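Local atomic coordinates of lovastatin nonaketide synthase, polyketide synthase component (Aspergillus terreus, PDB entry 7CPX), a protein that builds dihydromonacolin L, the polyketide precursor of lovastatin, from nine malonyl-CoA units with the help of S-adenosylmethionine and NADPH. Residues T324-P329 with S399-P404; S1937-V1942 with L2099-E2104; G2105-P2110 with L2125-S2130. The protein carries 2 engineered substitutions. All blocks are in the same frame, centred on the assembly; numbering follows the deposited sequence.

Contact 1. Residues T324-P329 with S399-P404; sequences TPAGDP and SPRVAP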
loop_
_atom_site.group_PDB
_atom_site.type_symbol
_atom_site.label_atom_id
_atom_site.label_comp_id
_atom_site.label_asym_id
_atom_site.label_seq_id
_atom_site.Cartn_x
_atom_site.Cartn_y
_atom_site.Cartn_z
ATOM N N THR A 324 -28.672 -5.153 27.774
ATOM C CA THR A 324 -28.605 -6.335 26.926
ATOM C C THR A 324 -29.914 -7.108 27.034
ATOM O O THR A 324 -30.328 -7.446 28.148
ATOM C CB THR A 324 -27.439 -7.225 27.332
ATOM O OG1 THR A 324 -27.552 -7.566 28.718
ATOM C CG2 THR A 324 -26.120 -6.516 27.093
ATOM N N PRO A 325 -30.591 -7.407 25.923
ATOM C CA PRO A 325 -31.880 -8.106 26.033
ATOM C C PRO A 325 -31.776 -9.456 26.715
ATOM O O PRO A 325 -32.744 -9.897 27.347
ATOM C CB PRO A 325 -32.329 -8.240 24.572
ATOM C CG PRO A 325 -31.070 -8.190 23.782
ATOM C CD PRO A 325 -30.169 -7.249 24.520
ATOM N N ALA A 326 -30.633 -10.130 26.605
ATOM C CA ALA A 326 -30.464 -11.446 27.206
ATOM C C ALA A 326 -29.936 -11.383 28.631
ATOM O O ALA A 326 -30.188 -12.303 29.417
ATOM C CB ALA A 326 -29.516 -12.296 26.356
ATOM N N GLY A 327 -29.212 -10.324 28.984
ATOM C CA GLY A 327 -28.610 -10.228 30.298
ATOM C C GLY A 327 -29.500 -9.554 31.320
ATOM O O GLY A 327 -29.570 -9.989 32.473
ATOM N N ASP A 328 -30.187 -8.490 30.909
ATOM C CA ASP A 328 -31.058 -7.772 31.837
ATOM C C ASP A 328 -32.114 -8.677 32.456
ATOM O O ASP A 328 -32.324 -8.599 33.679
ATOM C CB ASP A 328 -31.699 -6.581 31.120
ATOM C CG ASP A 328 -30.725 -5.442 30.895
ATOM O OD1 ASP A 328 -29.528 -5.610 31.204
ATOM O OD2 ASP A 328 -31.158 -4.376 30.410
ATOM N N PRO A 329 -32.822 -9.522 31.700
ATOM C CA PRO A 329 -33.789 -10.424 32.346
ATOM C C PRO A 329 -33.154 -11.335 33.378
ATOM O O PRO A 329 -33.752 -11.587 34.431
ATOM C CB PRO A 329 -34.371 -11.216 31.167
ATOM C CG PRO A 329 -34.102 -10.378 29.967
ATOM C CD PRO A 329 -32.808 -9.688 30.238
ATOM N N SER A 399 -39.120 -3.987 29.838
ATOM C CA SER A 399 -38.934 -5.038 28.852
ATOM C C SER A 399 -39.884 -6.197 29.148
ATOM O O SER A 399 -40.051 -6.579 30.314
ATOM C CB SER A 399 -37.487 -5.530 28.863
ATOM O OG SER A 399 -37.284 -6.534 27.885
ATOM N N PRO A 400 -40.523 -6.780 28.130
ATOM C CA PRO A 400 -41.398 -7.931 28.395
ATOM C C PRO A 400 -40.681 -9.076 29.082
ATOM O O PRO A 400 -41.286 -9.775 29.905
ATOM C CB PRO A 400 -41.889 -8.331 26.996
ATOM C CG PRO A 400 -41.732 -7.107 26.168
ATOM C CD PRO A 400 -40.526 -6.406 26.705
ATOM N N ARG A 401 -39.404 -9.291 28.767
ATOM C CA ARG A 401 -38.654 -10.363 29.411
ATOM C C ARG A 401 -38.391 -10.054 30.877
ATOM O O ARG A 401 -38.272 -10.975 31.693
ATOM C CB ARG A 401 -37.333 -10.591 28.676
ATOM C CG ARG A 401 -37.467 -10.689 27.166
ATOM C CD ARG A 401 -36.134 -10.995 26.508
ATOM N NE ARG A 401 -35.709 -12.370 26.744
ATOM C CZ ARG A 401 -34.563 -12.885 26.322
ATOM N NH1 ARG A 401 -33.683 -12.159 25.652
ATOM N NH2 ARG A 401 -34.293 -14.161 26.579
ATOM N N VAL A 402 -38.294 -8.770 31.228
ATOM C CA VAL A 402 -38.040 -8.376 32.609
ATOM C C VAL A 402 -39.323 -8.195 33.411
ATOM O O VAL A 402 -39.274 -8.200 34.650
ATOM C CB VAL A 402 -37.218 -7.075 32.650
ATOM C CG1 VAL A 402 -37.020 -6.617 34.080
ATOM C CG2 VAL A 402 -35.879 -7.276 31.968
ATOM N N ALA A 403 -40.467 -8.045 32.746
ATOM C CA ALA A 403 -41.715 -7.815 33.468
ATOM C C ALA A 403 -42.008 -8.884 34.513
ATOM O O ALA A 403 -42.435 -8.520 35.622
ATOM C CB ALA A 403 -42.872 -7.709 32.468
ATOM N N PRO A 404 -41.816 -10.180 34.247
ATOM C CA PRO A 404 -42.150 -11.181 35.275
ATOM C C PRO A 404 -41.429 -10.951 36.591
ATOM O O PRO A 404 -42.005 -11.189 37.659
ATOM C CB PRO A 404 -41.730 -12.505 34.622
ATOM C CG PRO A 404 -41.733 -12.235 33.162
ATOM C CD PRO A 404 -41.319 -10.806 33.012
#
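Arg401 leans over Pro329 and reaches on to the turn formed by Pro325 and Ala326. The backbone brings its CB within 3.5 Å of Pro329 CG; with CG anti to the carbonyl carbon (chi1 -48°), the chain beyond runs on toward Pro325 and Ala326. A bend at chi3 (72°) then turns the guanidinium so that Pro329 CG lies over one of its faces. NH1 ends 3.0 Å from Pro325 O, a close polar approach whose angle is too poor for a hydrogen bond. Proline suits this place: its compact ring gives the long aliphatic part of Arg401 a surface to cross. Val402 supplies the apolar half. Its CG1 is anti to the backbone N (chi1 177°), leaving CG2 to meet Pro329 CA at 3.8 Å and the ring carbon CG at 4.1 Å. Asp328 turns its carboxylate elsewhere, OD2 accepting from Trp235 N, and its side chain lies about 6 Å from that of His320, a predicted ketosynthase active-site residue. The contact thus joins the start of helix 327-339, where Thr324 OG1 receives a weak capping bond from Gly327 N, to the loop between strands 388-389 and 409-410 in the thiolase-type ketosynthase domain.

Contact 2. Residues S1937-V1942 with L2099-E2104; sequences SLMVTV and LPSVSE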
loop_
_atom_site.group_PDB
_atom_site.type_symbol
_atom_site.label_atom_id
_atom_site.label_comp_id
_atom_site.label_asym_id
_atom_site.label_seq_id
_atom_site.Cartn_x
_atom_site.Cartn_y
_atom_site.Cartn_z
ATOM N N SER A 1937 16.346 -15.878 -50.607
ATOM C CA SER A 1937 15.187 -15.253 -49.982
ATOM C C SER A 1937 15.620 -14.254 -48.920
ATOM O O SER A 1937 15.047 -13.164 -48.811
ATOM C CB SER A 1937 14.276 -16.317 -49.373
ATOM O OG SER A 1937 14.907 -16.961 -48.281
ATOM N N LEU A 1938 16.635 -14.605 -48.129
ATOM C CA LEU A 1938 17.134 -13.686 -47.111
ATOM C C LEU A 1938 17.641 -12.398 -47.741
ATOM O O LEU A 1938 17.327 -11.297 -47.275
ATOM C CB LEU A 1938 18.247 -14.353 -46.303
ATOM C CG LEU A 1938 17.840 -15.526 -45.414
ATOM C CD1 LEU A 1938 19.056 -16.113 -44.715
ATOM C CD2 LEU A 1938 16.802 -15.080 -44.403
ATOM N N MET A 1939 18.436 -12.517 -48.806
ATOM C CA MET A 1939 18.986 -11.326 -49.440
ATOM C C MET A 1939 17.885 -10.472 -50.053
ATOM O O MET A 1939 17.905 -9.242 -49.930
ATOM C CB MET A 1939 20.015 -11.715 -50.502
ATOM C CG MET A 1939 21.075 -12.696 -50.019
ATOM S SD MET A 1939 21.647 -12.373 -48.341
ATOM C CE MET A 1939 23.338 -11.870 -48.647
ATOM N N VAL A 1940 16.913 -11.100 -50.716
ATOM C CA VAL A 1940 15.846 -10.327 -51.342
ATOM C C VAL A 1940 14.988 -9.651 -50.281
ATOM O O VAL A 1940 14.515 -8.528 -50.474
ATOM C CB VAL A 1940 15.006 -11.216 -52.276
ATOM C CG1 VAL A 1940 13.896 -10.402 -52.915
ATOM C CG2 VAL A 1940 15.882 -11.824 -53.358
ATOM N N THR A 1941 14.776 -10.316 -49.144
ATOM C CA THR A 1941 14.066 -9.690 -48.034
ATOM C C THR A 1941 14.831 -8.479 -47.519
ATOM O O THR A 1941 14.258 -7.401 -47.297
ATOM C CB THR A 1941 13.874 -10.714 -46.913
ATOM O OG1 THR A 1941 13.124 -11.832 -47.404
ATOM C CG2 THR A 1941 13.153 -10.102 -45.721
ATOM N N VAL A 1942 16.137 -8.649 -47.313
ATOM C CA VAL A 1942 16.966 -7.555 -46.831
ATOM C C VAL A 1942 16.876 -6.372 -47.781
ATOM O O VAL A 1942 16.758 -5.217 -47.355
ATOM C CB VAL A 1942 18.417 -8.032 -46.658
ATOM C CG1 VAL A 1942 19.353 -6.849 -46.615
ATOM C CG2 VAL A 1942 18.551 -8.871 -45.398
ATOM N N LEU A 2099 25.515 -10.735 -52.038
ATOM C CA LEU A 2099 25.150 -12.123 -51.766
ATOM C C LEU A 2099 26.234 -12.896 -51.026
ATOM O O LEU A 2099 25.894 -13.638 -50.089
ATOM C CB LEU A 2099 24.807 -12.844 -53.077
ATOM C CG LEU A 2099 23.709 -12.214 -53.930
ATOM C CD1 LEU A 2099 23.566 -12.949 -55.255
ATOM C CD2 LEU A 2099 22.382 -12.182 -53.192
ATOM N N PRO A 2100 27.524 -12.780 -51.372
ATOM C CA PRO A 2100 28.541 -13.618 -50.718
ATOM C C PRO A 2100 28.749 -13.295 -49.245
ATOM O O PRO A 2100 29.567 -13.936 -48.579
ATOM C CB PRO A 2100 29.813 -13.326 -51.529
ATOM C CG PRO A 2100 29.344 -12.685 -52.798
ATOM C CD PRO A 2100 28.108 -11.943 -52.434
ATOM N N SER A 2101 28.022 -12.303 -48.725
ATOM C CA SER A 2101 28.230 -11.886 -47.341
ATOM C C SER A 2101 27.966 -13.020 -46.358
ATOM O O SER A 2101 28.575 -13.056 -45.282
ATOM C CB SER A 2101 27.333 -10.690 -47.018
ATOM O OG SER A 2101 25.969 -11.011 -47.218
ATOM N N VAL A 2102 27.072 -13.948 -46.697
ATOM C CA VAL A 2102 26.680 -15.030 -45.800
ATOM C C VAL A 2102 26.460 -16.299 -46.614
ATOM O O VAL A 2102 26.485 -16.290 -47.847
ATOM C CB VAL A 2102 25.406 -14.683 -44.998
ATOM C CG1 VAL A 2102 25.694 -13.566 -44.012
ATOM C CG2 VAL A 2102 24.274 -14.296 -45.938
ATOM N N SER A 2103 26.239 -17.406 -45.906
ATOM C CA SER A 2103 25.970 -18.689 -46.532
ATOM C C SER A 2103 24.489 -18.809 -46.887
ATOM O O SER A 2103 23.665 -17.954 -46.552
ATOM C CB SER A 2103 26.389 -19.831 -45.607
ATOM O OG SER A 2103 25.695 -19.765 -44.374
ATOM N N GLU A 2104 24.153 -19.898 -47.582
ATOM C CA GLU A 2104 22.774 -20.102 -48.015
ATOM C C GLU A 2104 21.851 -20.324 -46.823
ATOM O O GLU A 2104 20.811 -19.666 -46.697
ATOM C CB GLU A 2104 22.692 -21.286 -48.979
ATOM C CG GLU A 2104 23.631 -21.199 -50.178
ATOM C CD GLU A 2104 25.009 -21.770 -49.897
ATOM O OE1 GLU A 2104 25.290 -22.110 -48.729
ATOM O OE2 GLU A 2104 25.812 -21.879 -50.847
#
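Met1939 carries most of this contact, reaching from helix 1935-1953 to the short 3-10 turn at Leu2099-Ser2101 and to Val2102 beyond it. The apolar part comes first. With CG beside the backbone N (chi1 -50°) and a further bend at chi2 (-39°), the thioether folds so that its near end and its far end meet different partners. CG lies 3.5 Å from Leu2099 CD2, the two side chains passing at a slant, while CE touches Val2102 CG2 at 3.8 Å, the Met1939 and Val2102 side chains running past each other in opposite directions. A flexible, unbranched methionine suits this uneven surface, and the branched Leu2099 and Val2102 offer methyl groups to it. Leu1938 adds a looser touch, its CD1 standing 4.4 Å from Glu2104 O.

Polar groups also border the methyl: Met1939 CE approaches Leu2099 O at 3.4 Å and lies close to the Ser2101 hydroxyl. That hydroxyl has its hydrogen bond with Gly2098 O, and no hydrogen bond joins the two segments. Within the helix, Thr1941 OG1 donates to Ser1937 O at 2.7 Å. That bond satisfies the buried threonine hydroxyl locally; the same oxygen also accepts from Thr1941 N, on the other face of its carbonyl plane.

Ile1973 of helix 1972-1985 touches both Met1939 and Val2102, so the packing joins three parts of the chain. The mixed sheet holding strand 1869-1883, followed by a Rossmann-like parallel sheet holding strand 1964-1968, probably marks a medium-chain-reductase-like, enoylreductase-type region.

Contact 3. Residues G2105-P2110 with L2125-S2130; sequences GWEVMP and LSTVIS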
loop_
_atom_site.group_PDB
_atom_site.type_symbol
_atom_site.label_atom_id
_atom_site.label_comp_id
_atom_site.label_asym_id
_atom_site.label_seq_id
_atom_site.Cartn_x
_atom_site.Cartn_y
_atom_site.Cartn_z
ATOM N N GLY A 2105 22.215 -21.248 -45.936
ATOM C CA GLY A 2105 21.405 -21.546 -44.771
ATOM C C GLY A 2105 21.829 -20.763 -43.546
ATOM O O GLY A 2105 22.152 -21.348 -42.508
ATOM N N TRP A 2106 21.831 -19.435 -43.656
ATOM C CA TRP A 2106 22.297 -18.605 -42.550
ATOM C C TRP A 2106 21.387 -18.746 -41.336
ATOM O O TRP A 2106 21.858 -18.983 -40.218
ATOM C CB TRP A 2106 22.384 -17.146 -42.996
ATOM C CG TRP A 2106 23.165 -16.284 -42.059
ATOM C CD1 TRP A 2106 22.676 -15.309 -41.241
ATOM C CD2 TRP A 2106 24.580 -16.321 -41.838
ATOM N NE1 TRP A 2106 23.698 -14.735 -40.525
ATOM C CE2 TRP A 2106 24.877 -15.339 -40.874
ATOM C CE3 TRP A 2106 25.624 -17.091 -42.361
ATOM C CZ2 TRP A 2106 26.174 -15.105 -40.423
ATOM C CZ3 TRP A 2106 26.910 -16.856 -41.914
ATOM C CH2 TRP A 2106 27.175 -15.872 -40.954
ATOM N N GLU A 2107 20.078 -18.600 -41.536
ATOM C CA GLU A 2107 19.107 -18.692 -40.450
ATOM C C GLU A 2107 17.885 -19.481 -40.902
ATOM O O GLU A 2107 16.740 -19.083 -40.663
ATOM C CB GLU A 2107 18.711 -17.299 -39.957
ATOM C CG GLU A 2107 17.895 -17.272 -38.665
ATOM C CD GLU A 2107 18.624 -17.883 -37.484
ATOM O OE1 GLU A 2107 18.870 -19.107 -37.496
ATOM O OE2 GLU A 2107 18.954 -17.135 -36.539
ATOM N N VAL A 2108 18.111 -20.607 -41.568
ATOM C CA VAL A 2108 17.019 -21.443 -42.053
ATOM C C VAL A 2108 16.465 -22.273 -40.905
ATOM O O VAL A 2108 17.216 -22.936 -40.179
ATOM C CB VAL A 2108 17.498 -22.346 -43.203
ATOM C CG1 VAL A 2108 16.445 -23.391 -43.523
ATOM C CG2 VAL A 2108 17.819 -21.523 -44.437
ATOM N N MET A 2109 15.141 -22.240 -40.735
ATOM C CA MET A 2109 14.506 -23.122 -39.764
ATOM C C MET A 2109 13.177 -23.600 -40.329
ATOM O O MET A 2109 12.509 -22.833 -41.033
ATOM C CB MET A 2109 14.282 -22.429 -38.417
ATOM C CG MET A 2109 13.309 -21.268 -38.462
ATOM S SD MET A 2109 13.341 -20.299 -36.941
ATOM C CE MET A 2109 13.049 -21.571 -35.712
ATOM N N PRO A 2110 12.771 -24.842 -40.064
ATOM C CA PRO A 2110 11.489 -25.316 -40.597
ATOM C C PRO A 2110 10.319 -24.526 -40.031
ATOM O O PRO A 2110 10.378 -23.989 -38.924
ATOM C CB PRO A 2110 11.437 -26.783 -40.158
ATOM C CG PRO A 2110 12.850 -27.161 -39.924
ATOM C CD PRO A 2110 13.516 -25.927 -39.404
ATOM N N LEU A 2125 14.614 -10.862 -37.706
ATOM C CA LEU A 2125 14.798 -10.406 -39.073
ATOM C C LEU A 2125 15.961 -11.149 -39.719
ATOM O O LEU A 2125 16.898 -11.590 -39.048
ATOM C CB LEU A 2125 15.044 -8.898 -39.103
ATOM C CG LEU A 2125 14.047 -8.063 -38.294
ATOM C CD1 LEU A 2125 14.234 -6.580 -38.570
ATOM C CD2 LEU A 2125 12.616 -8.490 -38.585
ATOM N N SER A 2126 15.887 -11.293 -41.041
ATOM C CA SER A 2126 16.822 -12.099 -41.818
ATOM C C SER A 2126 16.731 -13.579 -41.473
ATOM O O SER A 2126 17.678 -14.333 -41.715
ATOM C CB SER A 2126 18.265 -11.609 -41.641
ATOM O OG SER A 2126 18.388 -10.248 -42.016
ATOM N N THR A 2127 15.611 -14.006 -40.899
ATOM C CA THR A 2127 15.325 -15.417 -40.695
ATOM C C THR A 2127 14.444 -15.926 -41.826
ATOM O O THR A 2127 13.626 -15.187 -42.380
ATOM C CB THR A 2127 14.628 -15.642 -39.353
ATOM O OG1 THR A 2127 15.503 -15.255 -38.288
ATOM C CG2 THR A 2127 14.241 -17.102 -39.189
ATOM N N VAL A 2128 14.620 -17.198 -42.172
ATOM C CA VAL A 2128 13.903 -17.804 -43.286
ATOM C C VAL A 2128 13.279 -19.116 -42.834
ATOM O O VAL A 2128 13.970 -20.003 -42.315
ATOM C CB VAL A 2128 14.820 -18.025 -44.505
ATOM C CG1 VAL A 2128 16.020 -18.860 -44.134
ATOM C CG2 VAL A 2128 14.046 -18.684 -45.631
ATOM N N ILE A 2129 11.971 -19.227 -43.040
ATOM C CA ILE A 2129 11.235 -20.465 -42.831
ATOM C C ILE A 2129 11.427 -21.363 -44.039
ATOM O O ILE A 2129 11.273 -20.927 -45.187
ATOM C CB ILE A 2129 9.742 -20.174 -42.607
ATOM C CG1 ILE A 2129 9.533 -19.327 -41.356
ATOM C CG2 ILE A 2129 8.973 -21.472 -42.508
ATOM C CD1 ILE A 2129 8.447 -18.296 -41.524
ATOM N N SER A 2130 11.755 -22.623 -43.780
ATOM C CA SER A 2130 11.916 -23.642 -44.813
ATOM C C SER A 2130 10.640 -24.472 -44.841
ATOM O O SER A 2130 10.421 -25.327 -43.979
ATOM C CB SER A 2130 13.139 -24.508 -44.533
ATOM O OG SER A 2130 13.183 -25.623 -45.406
#
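Two short parallel strands, 2108-2110 and 2128-2130, pair here as the strands of a beta-alpha-beta unit whose connection contains helix 2111-2117. Val2108 lies beside Val2128, Met2109 beside Ile2129 and Pro2110 beside Ser2130, and the strand directions diverge by 44°, a marked twist. Three backbone bonds hold the pair. Val2128 N donates to Glu2107 O (3.2 Å), Met2109 N to Val2128 O (3.0 Å) and Ser2130 N to Met2109 O (2.9 Å). Met2109 thus uses both its N-H and its carbonyl, whereas Pro2110, which has no N-H to offer, stands where this pairing needs none. It also occupies the N-cap position, right before helix 2111-2117.

On one face Val2108 and Val2128 lie side by side and point the same way, meeting through CG2 and CG1, while Val2108 CG1 packs on Ser2130 CB at 3.6 Å. Beta-branched valines suit such extended backbone. On the other face Met2109 slants across Thr2127, its SD 4.0 Å from the CG2 methyl. The aliphatic part of Glu2107 also crosses Thr2127: CG, anti to the backbone N (chi1 -170°), is carried to within 3.7 Å of that methyl. The Thr2127 hydroxyl is bonded to Asp2124 O.

Strand 2128-2130 also runs antiparallel to strand 1869-1883, with a backbone bond between Ile2129 and Ser1876, so it lies between two strands. Helix 2111-2117 packs against Met2109 and Ile2129 through Phe2114, whereas Val2128 meets helix 1935-1953 and Phe1875.

How the contacts relate
Contact 1 belongs to the ketosynthase near the N-terminus, while contacts 2 and 3 follow much later in the chain, on the opposite side of its centre. Centre to centre, contact 1 is about 97 Å from contact 2 and 89 Å from contact 3; the nearest atoms are about 82 Å and 75 Å apart, so it shares no packing with them. Contacts 2 and 3 have centres about 10 Å apart and form one continuous region: 2099-2104 runs directly into 2105-2110, and helix 1935-1953 serves both. Leu1938 is one joint, its CD2 lying 3.6 Å from Val2128 CB, and Ser1937 also meets Val2128. Loop, helix and strand pair are thereby packed together, probably within one enoylreductase-like region, apart from the condensing unit.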